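PDB 5GJO: Lysine/ornithine decarboxylase from Selenomonas ruminantium, which decarboxylates L-lysine to cadaverine and L-ornithine to putrescine with similar efficiency, using pyridoxal 5'-phosphate as cofactor and working as a homodimer. Local coordinates for residues P222-C226 against W302-L306; L268-I273 against Y284-E288; E288-F294 against D325-Y331; N313-F319 against Y331-P337. The protein carries 2 engineered substitutions. All coordinates share one frame; numbering follows the deposited sequence.

Contact 1: residues P222-C226 against W302-L306; sequences PVPDC and WCYPL. Engineered in segment 222-226: C226 (natural residue Ala). Engineered in segment 302-306: C303 (natural residue Thr).
V223 meets the indole of W302 chiefly through its carbonyl: V223 O lies 3.6 Å from W302 CH2, at the ring's edge and near its plane, and also accepts a hydrogen bond from Q184. Its methyl CG1 packs more loosely near CZ2, and the same side chain rests on R259. P224 takes part through its carbonyl; water 1 donates to P224 O and accepts from W302 NE1 in the plane of the indole, so the one polar atom of this buried ring has a mate. D225 comes next, its CB 3.7 Å from W302 CZ2, while water 2 ties D225 OD2 to C303 N. The other oxygen, OD1, accepts from the backbone N of K227. Here a loop following strand 214-216 of the pyridoxal-binding TIM-type barrel is laid across a loop leading into strand 306-307 of the second, beta-sheet domain, their touching parts running 68° apart end to end. At C226 the joint becomes covalent. Both cysteines are engineered, replacing alanine at C226 and threonine at C303, and their SG atoms are 2.3 Å apart in a disulfide with a chi3 of 108°. A chi1 of 173° at C303 carries its sulfur across to C226. Beside it C226 N donates to C303 O at 3.0 Å, and P305 CG packs against D225 O.

Contact 2: residues L268-I273 against Y284-E288; sequences LVTSVI and YILDE
T270 and D287 run past one another in opposite directions, and T270 OG1 donates to D287 OD1 at 2.7 Å. They sit on a beta hairpin made by strands 266-276 and 283-286, with D287 just past the second. A chi1 of 63° sets the carboxylate of D287 back over the first strand, where OD1 also receives S271 N at 2.9 Å. Both donors reach OD1 from the same face of the carboxylate, the hydroxyl on the anti side and the amide from above the plane. D287 OD2 turns to T21, which also bonds S271 OG. Were D287 shortened to an alanine, T270 OG1 and S271 N would probably lose their shared acceptor and T21 a partner. V272 and L286, a non-hydrogen-bonded antiparallel pair, cross obliquely with V272 CG2 3.9 Å from L286 CD2; branched aliphatic chains suit this buried face. I273 and I285 meet through CG1 and CG2, and both pack on V97 of the second subunit. Farther back, L268 CD2 lies 4.0 Å from the aliphatic CG of E288, whose OE1 turns to C293. Two backbone bonds flank the V272-L286 pair: D287 N to S271 O, and I273 N to I285 O at 2.8 Å.

Contact 3: residues E288-F294 against D325-Y331; sequences EGIYGCF and DGIDVLY
A chi1 of -162° extends the D328 carboxylate alongside I290, and OD1 receives I290 N at 3.0 Å, almost straight (177°) and from above the carboxylate plane. The other oxygen, OD2, accepts from S323 and from water 3, which accepts from Y291 N. D325 takes a similar chi1 of -170° and crosses Y291 at about a right angle; Y291 OH donates to D325 OD2 at 2.7 Å, while D325 OD1 accepts from I327 N, forming an Asx turn. With an alanine here, Y291 OH and I327 N would probably both be left without their acceptor and the phenol freer to turn. Two type I turns, G289 to G292 and D325 to D328, are joined by acidic side chains at the dimer interface: the Y291 ring stacks on Y299 of the second subunit, and D325 immediately follows C324, the probable proton donor. G289 suits its place because a side chain there would run into D328 OD1. L330 CD1 sits over one face of the F294 ring, 4.0 Å from its centroid in a CH-pi contact, and CD2 reaches I290 CB. At the ring's edge F294 CE1 approaches Y331 OH to 3.8 Å, a hydroxyl hydrogen-bonded to Y304 O.

Contact 4: residues N313-F319 against Y331-P337; sequences NKKPSTF and YRDFMAP
A beta hairpin of strands 315-320 and 329-336 brings F319 against F334 in an offset edge-to-face pair, the edge of F319 turned toward the face of F334. The planes stand at 88° with centroids 5.7 Å apart. A chi1 of -179° places the F334 ring where F319 CE1 comes within 3.8 Å of its CD1. A336 CB touches the edge of the F319 ring at CZ, a spot where a small methyl fits between two phenylalanines and S317. The ladder is antiparallel, K315 pairing with A336, S317 with F334 and F319 with Y331, but its register slips by one: D333 and F334 both face S317 in a G1 bulge, and the chain turns a corner at R332 and D333. D333 adopts positive phi (57°) there, and its OD1 goes to Q281, which also holds T318 OG1. S317 OG donates to K315 O at 2.7 Å, opposite in face to A336 N, and receives water 5. On the exposed side M335 is bent at chi2 and chi3 and lies beside P316, SD 3.6 Å from P316 CD, with CE pressed tightly against K314 CB at 3.5 Å. The K314 chain extends past P337, and water 4 links K314 NZ to M335 O.

Overall arrangement
Contact 1 spans the two domains, tying the cofactor-binding barrel to the beta-sheet domain, whereas contacts 2, 3 and 4 all reach one mixed sheet of the latter. Along the chain, contact 2 falls between the segments of contact 1, contact 3 alternates with contacts 1 and 4, and contact 4 closes last. Contacts 2 and 3 have centres about 10 Å apart, share E288 and both touch the second subunit; contacts 3 and 4 share Y331, with centres about 16 Å apart. Y331 OH, 2.8 Å from Y304 O, carries this network to contact 1. Neighbouring strands 283-286 and 315-320 join contacts 2 and 4 within the sheet.

Contact 1: residues P222-C226 against W302-L306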
loop_
_atom_site.group_PDB
_atom_site.type_symbol
_atom_site.label_atom_id
_atom_site.label_comp_id
_atom_site.label_asym_id
_atom_site.label_seq_id
_atom_site.Cartn_x
_atom_site.Cartn_y
_atom_site.Cartn_z
ATOM N N PRO A 222 13.370 -17.824 -5.966
ATOM C CA PRO A 222 13.827 -16.520 -5.536
ATOM C C PRO A 222 14.331 -15.647 -6.637
ATOM O O PRO A 222 14.600 -16.087 -7.736
ATOM C CB PRO A 222 14.899 -16.871 -4.511
ATOM C CG PRO A 222 15.535 -18.056 -5.122
ATOM C CD PRO A 222 14.284 -18.861 -5.506
ATOM N N VAL A 223 14.413 -14.392 -6.331
ATOM C CA VAL A 223 14.956 -13.354 -7.274
ATOM C C VAL A 223 16.054 -12.546 -6.513
ATOM O O VAL A 223 15.974 -12.381 -5.269
ATOM C CB VAL A 223 13.733 -12.471 -7.581
ATOM C CG1 VAL A 223 14.027 -11.022 -7.996
ATOM C CG2 VAL A 223 12.772 -13.196 -8.542
ATOM N N PRO A 224 17.025 -11.984 -7.242
ATOM C CA PRO A 224 18.103 -11.190 -6.672
ATOM C C PRO A 224 17.545 -9.879 -6.052
ATOM O O PRO A 224 16.625 -9.240 -6.581
ATOM C CB PRO A 224 19.019 -10.827 -7.852
ATOM C CG PRO A 224 18.440 -11.422 -9.011
ATOM C CD PRO A 224 17.179 -12.166 -8.699
ATOM N N ASP A 225 18.152 -9.494 -4.938
ATOM C CA ASP A 225 17.862 -8.229 -4.295
ATOM C C ASP A 225 19.132 -7.345 -4.338
ATOM O O ASP A 225 19.969 -7.572 -5.158
ATOM C CB ASP A 225 17.298 -8.444 -2.895
ATOM C CG ASP A 225 18.352 -8.868 -1.888
ATOM O OD1 ASP A 225 19.487 -9.112 -2.275
ATOM O OD2 ASP A 225 18.006 -8.908 -0.702
ATOM N N CYS A 226 19.228 -6.314 -3.510
ATOM C CA CYS A 226 20.406 -5.404 -3.572
ATOM C C CYS A 226 21.744 -6.145 -3.241
ATOM O O CYS A 226 22.784 -5.660 -3.634
ATOM C CB CYS A 226 20.224 -4.251 -2.605
ATOM S SG CYS A 226 20.216 -4.764 -0.910
ATOM N N TRP A 302 11.870 -5.983 1.575
ATOM C CA TRP A 302 12.798 -6.060 0.448
ATOM C C TRP A 302 13.784 -4.892 0.322
ATOM O O TRP A 302 13.502 -3.828 0.796
ATOM C CB TRP A 302 11.997 -6.201 -0.844
ATOM C CG TRP A 302 12.745 -6.817 -1.993
ATOM C CD1 TRP A 302 13.426 -6.164 -2.967
ATOM C CD2 TRP A 302 12.873 -8.205 -2.283
ATOM N NE1 TRP A 302 13.975 -7.053 -3.842
ATOM C CE2 TRP A 302 13.646 -8.318 -3.447
ATOM C CE3 TRP A 302 12.396 -9.366 -1.685
ATOM C CZ2 TRP A 302 13.953 -9.543 -4.011
ATOM C CZ3 TRP A 302 12.697 -10.565 -2.247
ATOM C CH2 TRP A 302 13.476 -10.654 -3.399
ATOM N N CYS A 303 14.949 -5.135 -0.287
ATOM C CA CYS A 303 15.941 -4.051 -0.538
ATOM C C CYS A 303 16.243 -4.102 -1.999
ATOM O O CYS A 303 16.734 -5.145 -2.438
ATOM C CB CYS A 303 17.204 -4.418 0.257
ATOM S SG CYS A 303 18.652 -3.325 -0.046
ATOM N N TYR A 304 15.861 -3.090 -2.797
ATOM C CA TYR A 304 16.004 -3.116 -4.239
ATOM C C TYR A 304 17.360 -2.560 -4.674
ATOM O O TYR A 304 17.868 -1.642 -4.043
ATOM C CB TYR A 304 14.889 -2.280 -4.946
ATOM C CG TYR A 304 13.544 -2.871 -4.628
ATOM C CD1 TYR A 304 13.010 -3.890 -5.402
ATOM C CD2 TYR A 304 12.830 -2.410 -3.559
ATOM C CE1 TYR A 304 11.759 -4.477 -5.046
ATOM C CE2 TYR A 304 11.597 -2.980 -3.206
ATOM C CZ TYR A 304 11.107 -4.030 -3.906
ATOM O OH TYR A 304 9.890 -4.596 -3.507
ATOM N N PRO A 305 17.951 -3.064 -5.760
ATOM C CA PRO A 305 19.223 -2.531 -6.233
ATOM C C PRO A 305 19.039 -1.163 -6.907
ATOM O O PRO A 305 18.492 -1.112 -7.983
ATOM C CB PRO A 305 19.705 -3.546 -7.294
ATOM C CG PRO A 305 18.747 -4.612 -7.225
ATOM C CD PRO A 305 17.531 -4.249 -6.532
ATOM N N LEU A 306 19.618 -0.136 -6.317
ATOM C CA LEU A 306 19.629 1.214 -6.819
ATOM C C LEU A 306 20.892 1.497 -7.573
ATOM O O LEU A 306 21.973 1.220 -7.064
ATOM C CB LEU A 306 19.427 2.188 -5.620
ATOM C CG LEU A 306 19.555 3.664 -5.970
ATOM C CD1 LEU A 306 18.436 4.147 -6.920
ATOM C CD2 LEU A 306 19.471 4.413 -4.695
HETATM O O HOH W 1 15.257 -6.818 -6.321
HETATM O O HOH W 2 15.598 -8.217 0.071
#

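Contact 2: residues L268-I273 against Y284-E288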
loop_
_atom_site.group_PDB
_atom_site.type_symbol
_atom_site.label_atom_id
_atom_site.label_comp_id
_atom_site.label_asym_id
_atom_site.label_seq_id
_atom_site.Cartn_x
_atom_site.Cartn_y
_atom_site.Cartn_z
ATOM N N LEU A 268 12.662 0.255 -12.688
ATOM C CA LEU A 268 12.062 1.545 -12.388
ATOM C C LEU A 268 12.965 2.669 -12.744
ATOM O O LEU A 268 14.205 2.667 -12.382
ATOM C CB LEU A 268 11.754 1.683 -10.900
ATOM C CG LEU A 268 11.248 3.018 -10.419
ATOM C CD1 LEU A 268 9.814 3.267 -10.877
ATOM C CD2 LEU A 268 11.290 2.940 -8.883
ATOM N N VAL A 269 12.414 3.673 -13.408
ATOM C CA VAL A 269 13.132 4.939 -13.696
ATOM C C VAL A 269 12.449 6.071 -12.929
ATOM O O VAL A 269 11.226 6.301 -13.080
ATOM C CB VAL A 269 13.140 5.303 -15.185
ATOM C CG1 VAL A 269 13.992 6.538 -15.422
ATOM C CG2 VAL A 269 13.717 4.121 -16.023
ATOM N N THR A 270 13.217 6.722 -12.104
ATOM C CA THR A 270 12.722 7.772 -11.218
ATOM C C THR A 270 13.654 8.954 -11.242
ATOM O O THR A 270 14.892 8.778 -11.340
ATOM C CB THR A 270 12.370 7.206 -9.841
ATOM O OG1 THR A 270 11.950 8.261 -8.975
ATOM C CG2 THR A 270 13.549 6.548 -9.196
ATOM N N SER A 271 13.109 10.156 -11.124
ATOM C CA SER A 271 13.939 11.384 -11.112
ATOM C C SER A 271 14.175 11.901 -9.699
ATOM O O SER A 271 13.277 11.820 -8.826
ATOM C CB SER A 271 13.274 12.514 -11.894
ATOM O OG SER A 271 13.164 12.161 -13.249
ATOM N N VAL A 272 15.340 12.513 -9.546
ATOM C CA VAL A 272 15.645 13.395 -8.397
ATOM C C VAL A 272 14.847 14.702 -8.574
ATOM O O VAL A 272 15.003 15.444 -9.547
ATOM C CB VAL A 272 17.175 13.706 -8.264
ATOM C CG1 VAL A 272 17.464 14.663 -7.062
ATOM C CG2 VAL A 272 17.913 12.395 -8.154
ATOM N N ILE A 273 13.938 14.924 -7.657
ATOM C CA ILE A 273 13.112 16.133 -7.658
ATOM C C ILE A 273 13.571 17.186 -6.639
ATOM O O ILE A 273 13.148 18.349 -6.709
ATOM C CB ILE A 273 11.577 15.869 -7.577
ATOM C CG1 ILE A 273 11.190 15.113 -6.326
ATOM C CG2 ILE A 273 11.052 15.108 -8.778
ATOM C CD1 ILE A 273 9.702 15.091 -6.123
ATOM N N TYR A 284 18.578 13.001 -1.283
ATOM C CA TYR A 284 17.934 13.147 -2.544
ATOM C C TYR A 284 16.495 12.665 -2.427
ATOM O O TYR A 284 16.255 11.548 -1.949
ATOM C CB TYR A 284 18.622 12.266 -3.566
ATOM C CG TYR A 284 20.083 12.623 -3.640
ATOM C CD1 TYR A 284 20.439 13.856 -4.155
ATOM C CD2 TYR A 284 21.069 11.770 -3.190
ATOM C CE1 TYR A 284 21.753 14.251 -4.192
ATOM C CE2 TYR A 284 22.437 12.121 -3.299
ATOM C CZ TYR A 284 22.737 13.384 -3.768
ATOM O OH TYR A 284 24.008 13.813 -3.946
ATOM N N ILE A 285 15.585 13.494 -2.932
ATOM C CA ILE A 285 14.168 13.179 -2.968
ATOM C C ILE A 285 13.805 12.723 -4.360
ATOM O O ILE A 285 14.068 13.419 -5.339
ATOM C CB ILE A 285 13.296 14.398 -2.570
ATOM C CG1 ILE A 285 13.666 14.816 -1.156
ATOM C CG2 ILE A 285 11.824 14.004 -2.595
ATOM C CD1 ILE A 285 13.636 13.735 -0.138
ATOM N N LEU A 286 13.253 11.499 -4.445
ATOM C CA LEU A 286 12.825 10.903 -5.735
ATOM C C LEU A 286 11.340 11.058 -5.987
ATOM O O LEU A 286 10.642 11.296 -5.058
ATOM C CB LEU A 286 13.170 9.388 -5.771
ATOM C CG LEU A 286 14.662 9.095 -5.465
ATOM C CD1 LEU A 286 14.864 7.594 -5.494
ATOM C CD2 LEU A 286 15.515 9.778 -6.505
ATOM N N ASP A 287 10.897 10.940 -7.252
ATOM C CA ASP A 287 9.522 10.993 -7.583
ATOM C C ASP A 287 8.740 9.694 -7.474
ATOM O O ASP A 287 7.528 9.705 -7.757
ATOM C CB ASP A 287 9.219 11.796 -8.846
ATOM C CG ASP A 287 9.849 11.216 -10.126
ATOM O OD1 ASP A 287 10.324 10.064 -10.157
ATOM O OD2 ASP A 287 9.827 11.958 -11.159
ATOM N N GLU A 288 9.362 8.669 -6.961
ATOM C CA GLU A 288 8.739 7.432 -6.574
ATOM C C GLU A 288 9.188 7.062 -5.179
ATOM O O GLU A 288 10.358 7.230 -4.839
ATOM C CB GLU A 288 9.003 6.301 -7.567
ATOM C CG GLU A 288 8.195 5.014 -7.333
ATOM C CD GLU A 288 6.728 5.053 -7.754
ATOM O OE1 GLU A 288 6.100 3.979 -7.689
ATOM O OE2 GLU A 288 6.220 6.142 -8.203
#

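Contact 3: residues E288-F294 against D325-Y331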
loop_
_atom_site.group_PDB
_atom_site.type_symbol
_atom_site.label_atom_id
_atom_site.label_comp_id
_atom_site.label_asym_id
_atom_site.label_seq_id
_atom_site.Cartn_x
_atom_site.Cartn_y
_atom_site.Cartn_z
ATOM N N GLU A 288 9.362 8.669 -6.961
ATOM C CA GLU A 288 8.739 7.432 -6.574
ATOM C C GLU A 288 9.188 7.062 -5.179
ATOM O O GLU A 288 10.358 7.230 -4.839
ATOM C CB GLU A 288 9.003 6.301 -7.567
ATOM C CG GLU A 288 8.195 5.014 -7.333
ATOM C CD GLU A 288 6.728 5.053 -7.754
ATOM O OE1 GLU A 288 6.100 3.979 -7.689
ATOM O OE2 GLU A 288 6.220 6.142 -8.203
ATOM N N GLY A 289 8.316 6.486 -4.380
ATOM C CA GLY A 289 8.701 6.170 -2.963
ATOM C C GLY A 289 7.953 4.959 -2.381
ATOM O O GLY A 289 7.395 4.074 -3.101
ATOM N N ILE A 290 7.919 4.936 -1.057
ATOM C CA ILE A 290 7.476 3.787 -0.278
ATOM C C ILE A 290 5.972 3.545 -0.381
ATOM O O ILE A 290 5.522 2.418 -0.120
ATOM C CB ILE A 290 7.936 3.920 1.167
ATOM C CG1 ILE A 290 8.023 2.528 1.815
ATOM C CG2 ILE A 290 6.988 4.836 1.940
ATOM C CD1 ILE A 290 8.780 2.495 3.096
ATOM N N TYR A 291 5.220 4.536 -0.865
ATOM C CA TYR A 291 3.801 4.338 -1.133
ATOM C C TYR A 291 3.522 3.964 -2.576
ATOM O O TYR A 291 2.366 3.823 -2.945
ATOM C CB TYR A 291 2.984 5.556 -0.783
ATOM C CG TYR A 291 2.848 5.784 0.703
ATOM C CD1 TYR A 291 1.863 5.127 1.408
ATOM C CD2 TYR A 291 3.676 6.692 1.395
ATOM C CE1 TYR A 291 1.714 5.328 2.769
ATOM C CE2 TYR A 291 3.510 6.873 2.797
ATOM C CZ TYR A 291 2.517 6.206 3.428
ATOM O OH TYR A 291 2.269 6.383 4.803
ATOM N N GLY A 292 4.590 3.823 -3.362
ATOM C CA GLY A 292 4.487 3.299 -4.728
ATOM C C GLY A 292 5.250 2.022 -4.875
ATOM O O GLY A 292 5.032 1.103 -4.116
ATOM N N CYS A 293 6.101 1.929 -5.927
ATOM C CA CYS A 293 6.848 0.737 -6.222
ATOM C C CYS A 293 7.786 0.274 -5.087
ATOM O O CYS A 293 7.982 -0.920 -4.936
ATOM C CB CYS A 293 7.656 0.844 -7.515
ATOM S SG CYS A 293 6.437 0.940 -8.860
ATOM N N PHE A 294 8.221 1.174 -4.237
ATOM C CA PHE A 294 9.069 0.785 -3.115
ATOM C C PHE A 294 8.278 0.294 -1.931
ATOM O O PHE A 294 8.861 0.042 -0.871
ATOM C CB PHE A 294 9.985 1.932 -2.667
ATOM C CG PHE A 294 11.005 2.361 -3.680
ATOM C CD1 PHE A 294 12.218 1.717 -3.721
ATOM C CD2 PHE A 294 10.799 3.498 -4.461
ATOM C CE1 PHE A 294 13.204 2.159 -4.601
ATOM C CE2 PHE A 294 11.811 3.948 -5.335
ATOM C CZ PHE A 294 12.980 3.251 -5.394
ATOM N N ASP A 325 5.212 12.100 4.245
ATOM C CA ASP A 325 5.279 11.210 5.409
ATOM C C ASP A 325 6.747 10.915 5.736
ATOM O O ASP A 325 7.578 10.606 4.861
ATOM C CB ASP A 325 4.529 9.949 5.083
ATOM C CG ASP A 325 4.295 9.036 6.270
ATOM O OD1 ASP A 325 5.165 8.921 7.190
ATOM O OD2 ASP A 325 3.244 8.381 6.264
ATOM N N GLY A 326 7.052 10.929 7.020
ATOM C CA GLY A 326 8.377 10.638 7.525
ATOM C C GLY A 326 8.876 9.225 7.254
ATOM O O GLY A 326 10.054 8.969 7.237
ATOM N N ILE A 327 7.951 8.299 7.123
ATOM C CA ILE A 327 8.293 6.936 6.830
ATOM C C ILE A 327 8.858 6.746 5.411
ATOM O O ILE A 327 9.378 5.722 5.108
ATOM C CB ILE A 327 7.113 5.993 7.083
ATOM C CG1 ILE A 327 7.610 4.609 7.444
ATOM C CG2 ILE A 327 6.166 5.950 5.904
ATOM C CD1 ILE A 327 6.514 3.729 7.969
ATOM N N ASP A 328 8.688 7.736 4.550
ATOM C CA ASP A 328 9.050 7.585 3.149
ATOM C C ASP A 328 10.554 7.809 2.932
ATOM O O ASP A 328 10.978 8.665 2.184
ATOM C CB ASP A 328 8.197 8.564 2.319
ATOM C CG ASP A 328 8.147 8.217 0.840
ATOM O OD1 ASP A 328 8.895 7.352 0.389
ATOM O OD2 ASP A 328 7.357 8.842 0.140
ATOM N N VAL A 329 11.352 6.988 3.589
ATOM C CA VAL A 329 12.796 7.021 3.420
ATOM C C VAL A 329 13.208 5.668 2.872
ATOM O O VAL A 329 12.870 4.652 3.446
ATOM C CB VAL A 329 13.539 7.282 4.748
ATOM C CG1 VAL A 329 15.034 7.324 4.522
ATOM C CG2 VAL A 329 13.068 8.574 5.391
ATOM N N LEU A 330 13.939 5.677 1.766
ATOM C CA LEU A 330 14.129 4.459 0.990
ATOM C C LEU A 330 15.526 3.835 1.288
ATOM O O LEU A 330 15.646 2.599 1.393
ATOM C CB LEU A 330 14.076 4.847 -0.459
ATOM C CG LEU A 330 12.821 5.626 -0.864
ATOM C CD1 LEU A 330 12.844 6.020 -2.314
ATOM C CD2 LEU A 330 11.602 4.796 -0.520
ATOM N N TYR A 331 16.553 4.667 1.287
ATOM C CA TYR A 331 17.950 4.220 1.545
ATOM C C TYR A 331 18.622 5.249 2.434
ATOM O O TYR A 331 18.415 6.449 2.250
ATOM C CB TYR A 331 18.732 4.087 0.275
ATOM C CG TYR A 331 18.207 3.180 -0.767
ATOM C CD1 TYR A 331 17.238 3.642 -1.689
ATOM C CD2 TYR A 331 18.630 1.870 -0.878
ATOM C CE1 TYR A 331 16.752 2.834 -2.709
ATOM C CE2 TYR A 331 18.125 1.036 -1.898
ATOM C CZ TYR A 331 17.138 1.531 -2.769
ATOM O OH TYR A 331 16.604 0.794 -3.778
HETATM O O HOH W 3 5.982 7.278 -1.684
#

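Contact 4: residues N313-F319 against Y331-P337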
loop_
_atom_site.group_PDB
_atom_site.type_symbol
_atom_site.label_atom_id
_atom_site.label_comp_id
_atom_site.label_asym_id
_atom_site.label_seq_id
_atom_site.Cartn_x
_atom_site.Cartn_y
_atom_site.Cartn_z
ATOM N N ASN A 313 33.384 11.354 -7.099
ATOM C CA ASN A 313 33.501 10.701 -5.825
ATOM C C ASN A 313 32.077 10.521 -5.257
ATOM O O ASN A 313 31.242 11.338 -5.507
ATOM C CB ASN A 313 34.259 11.566 -4.829
ATOM C CG ASN A 313 35.708 11.818 -5.252
ATOM O OD1 ASN A 313 36.332 10.951 -5.842
ATOM N ND2 ASN A 313 36.230 12.990 -4.934
ATOM N N LYS A 314 31.934 9.491 -4.451
ATOM C CA LYS A 314 30.693 9.081 -3.852
ATOM C C LYS A 314 30.810 9.297 -2.406
ATOM O O LYS A 314 31.930 9.252 -1.831
ATOM C CB LYS A 314 30.486 7.581 -4.057
ATOM C CG LYS A 314 30.265 7.205 -5.500
ATOM C CD LYS A 314 29.820 5.769 -5.715
ATOM C CE LYS A 314 29.838 5.539 -7.253
ATOM N NZ LYS A 314 28.937 4.451 -7.624
ATOM N N LYS A 315 29.697 9.584 -1.782
ATOM C CA LYS A 315 29.650 9.623 -0.341
ATOM C C LYS A 315 28.310 9.085 0.198
ATOM O O LYS A 315 27.295 9.074 -0.575
ATOM C CB LYS A 315 29.850 11.065 0.102
ATOM C CG LYS A 315 28.813 12.033 -0.310
ATOM C CD LYS A 315 29.000 13.408 0.349
ATOM C CE LYS A 315 30.192 14.108 -0.242
ATOM N NZ LYS A 315 30.244 15.466 0.385
ATOM N N PRO A 316 28.278 8.733 1.485
ATOM C CA PRO A 316 27.037 8.189 1.998
ATOM C C PRO A 316 25.935 9.175 1.907
ATOM O O PRO A 316 26.092 10.380 2.330
ATOM C CB PRO A 316 27.378 7.809 3.493
ATOM C CG PRO A 316 28.841 7.514 3.409
ATOM C CD PRO A 316 29.383 8.556 2.477
ATOM N N SER A 317 24.799 8.690 1.351
ATOM C CA SER A 317 23.639 9.538 1.021
ATOM C C SER A 317 22.322 8.878 1.403
ATOM O O SER A 317 22.220 7.668 1.446
ATOM C CB SER A 317 23.644 9.894 -0.439
ATOM O OG SER A 317 24.928 10.413 -0.893
ATOM N N THR A 318 21.298 9.711 1.662
ATOM C CA THR A 318 19.974 9.236 1.929
ATOM C C THR A 318 19.032 9.536 0.749
ATOM O O THR A 318 19.150 10.607 0.167
ATOM C CB THR A 318 19.489 9.842 3.220
ATOM O OG1 THR A 318 20.234 9.296 4.338
ATOM C CG2 THR A 318 18.006 9.570 3.507
ATOM N N PHE A 319 18.109 8.610 0.449
ATOM C CA PHE A 319 17.131 8.781 -0.615
ATOM C C PHE A 319 15.788 8.668 0.028
ATOM O O PHE A 319 15.541 7.676 0.763
ATOM C CB PHE A 319 17.298 7.681 -1.681
ATOM C CG PHE A 319 18.523 7.862 -2.533
ATOM C CD1 PHE A 319 19.751 7.452 -2.084
ATOM C CD2 PHE A 319 18.434 8.471 -3.767
ATOM C CE1 PHE A 319 20.853 7.619 -2.895
ATOM C CE2 PHE A 319 19.539 8.622 -4.584
ATOM C CZ PHE A 319 20.773 8.251 -4.079
ATOM N N TYR A 331 16.553 4.667 1.287
ATOM C CA TYR A 331 17.950 4.220 1.545
ATOM C C TYR A 331 18.622 5.249 2.434
ATOM O O TYR A 331 18.415 6.449 2.250
ATOM C CB TYR A 331 18.732 4.087 0.275
ATOM C CG TYR A 331 18.207 3.180 -0.767
ATOM C CD1 TYR A 331 17.238 3.642 -1.689
ATOM C CD2 TYR A 331 18.630 1.870 -0.878
ATOM C CE1 TYR A 331 16.752 2.834 -2.709
ATOM C CE2 TYR A 331 18.125 1.036 -1.898
ATOM C CZ TYR A 331 17.138 1.531 -2.769
ATOM O OH TYR A 331 16.604 0.794 -3.778
ATOM N N ARG A 332 19.485 4.741 3.343
ATOM C CA ARG A 332 20.350 5.582 4.201
ATOM C C ARG A 332 21.799 5.094 4.074
ATOM O O ARG A 332 22.056 3.899 3.789
ATOM C CB ARG A 332 19.888 5.467 5.655
ATOM C CG ARG A 332 18.513 6.057 5.899
ATOM C CD ARG A 332 18.137 5.861 7.364
ATOM N NE ARG A 332 16.903 6.616 7.752
ATOM C CZ ARG A 332 15.699 6.046 7.794
ATOM N NH1 ARG A 332 15.508 4.749 7.435
ATOM N NH2 ARG A 332 14.639 6.751 8.153
ATOM N N ASP A 333 22.730 6.029 4.139
ATOM C CA ASP A 333 24.193 5.698 4.071
ATOM C C ASP A 333 24.532 4.955 2.818
ATOM O O ASP A 333 25.345 4.069 2.795
ATOM C CB ASP A 333 24.624 4.986 5.332
ATOM C CG ASP A 333 24.233 5.743 6.569
ATOM O OD1 ASP A 333 24.694 6.841 6.781
ATOM O OD2 ASP A 333 23.432 5.260 7.357
ATOM N N PHE A 334 23.908 5.366 1.718
ATOM C CA PHE A 334 24.068 4.713 0.419
ATOM C C PHE A 334 25.149 5.462 -0.330
ATOM O O PHE A 334 25.061 6.667 -0.489
ATOM C CB PHE A 334 22.706 4.759 -0.355
ATOM C CG PHE A 334 22.755 4.085 -1.700
ATOM C CD1 PHE A 334 23.313 4.738 -2.797
ATOM C CD2 PHE A 334 22.389 2.743 -1.797
ATOM C CE1 PHE A 334 23.411 4.096 -4.040
ATOM C CE2 PHE A 334 22.451 2.089 -3.055
ATOM C CZ PHE A 334 22.970 2.772 -4.136
ATOM N N MET A 335 26.211 4.779 -0.776
ATOM C CA MET A 335 27.291 5.469 -1.483
ATOM C C MET A 335 26.841 5.928 -2.890
ATOM O O MET A 335 26.544 5.081 -3.747
ATOM C CB MET A 335 28.547 4.581 -1.630
ATOM C CG MET A 335 29.247 4.337 -0.345
ATOM S SD MET A 335 30.067 5.877 0.214
ATOM C CE MET A 335 31.286 6.091 -1.002
ATOM N N ALA A 336 26.765 7.231 -3.070
ATOM C CA ALA A 336 26.238 7.846 -4.230
ATOM C C ALA A 336 27.092 9.019 -4.674
ATOM O O ALA A 336 27.658 9.771 -3.821
ATOM C CB ALA A 336 24.783 8.285 -4.014
ATOM N N PRO A 337 27.171 9.213 -6.021
ATOM C CA PRO A 337 27.767 10.425 -6.505
ATOM C C PRO A 337 26.947 11.627 -6.226
ATOM O O PRO A 337 25.813 11.500 -5.675
ATOM C CB PRO A 337 27.941 10.161 -7.984
ATOM C CG PRO A 337 26.773 9.321 -8.304
ATOM C CD PRO A 337 26.575 8.442 -7.127
HETATM O O HOH W 4 26.263 5.121 -6.589
HETATM O O HOH W 5 25.892 12.081 -2.797
#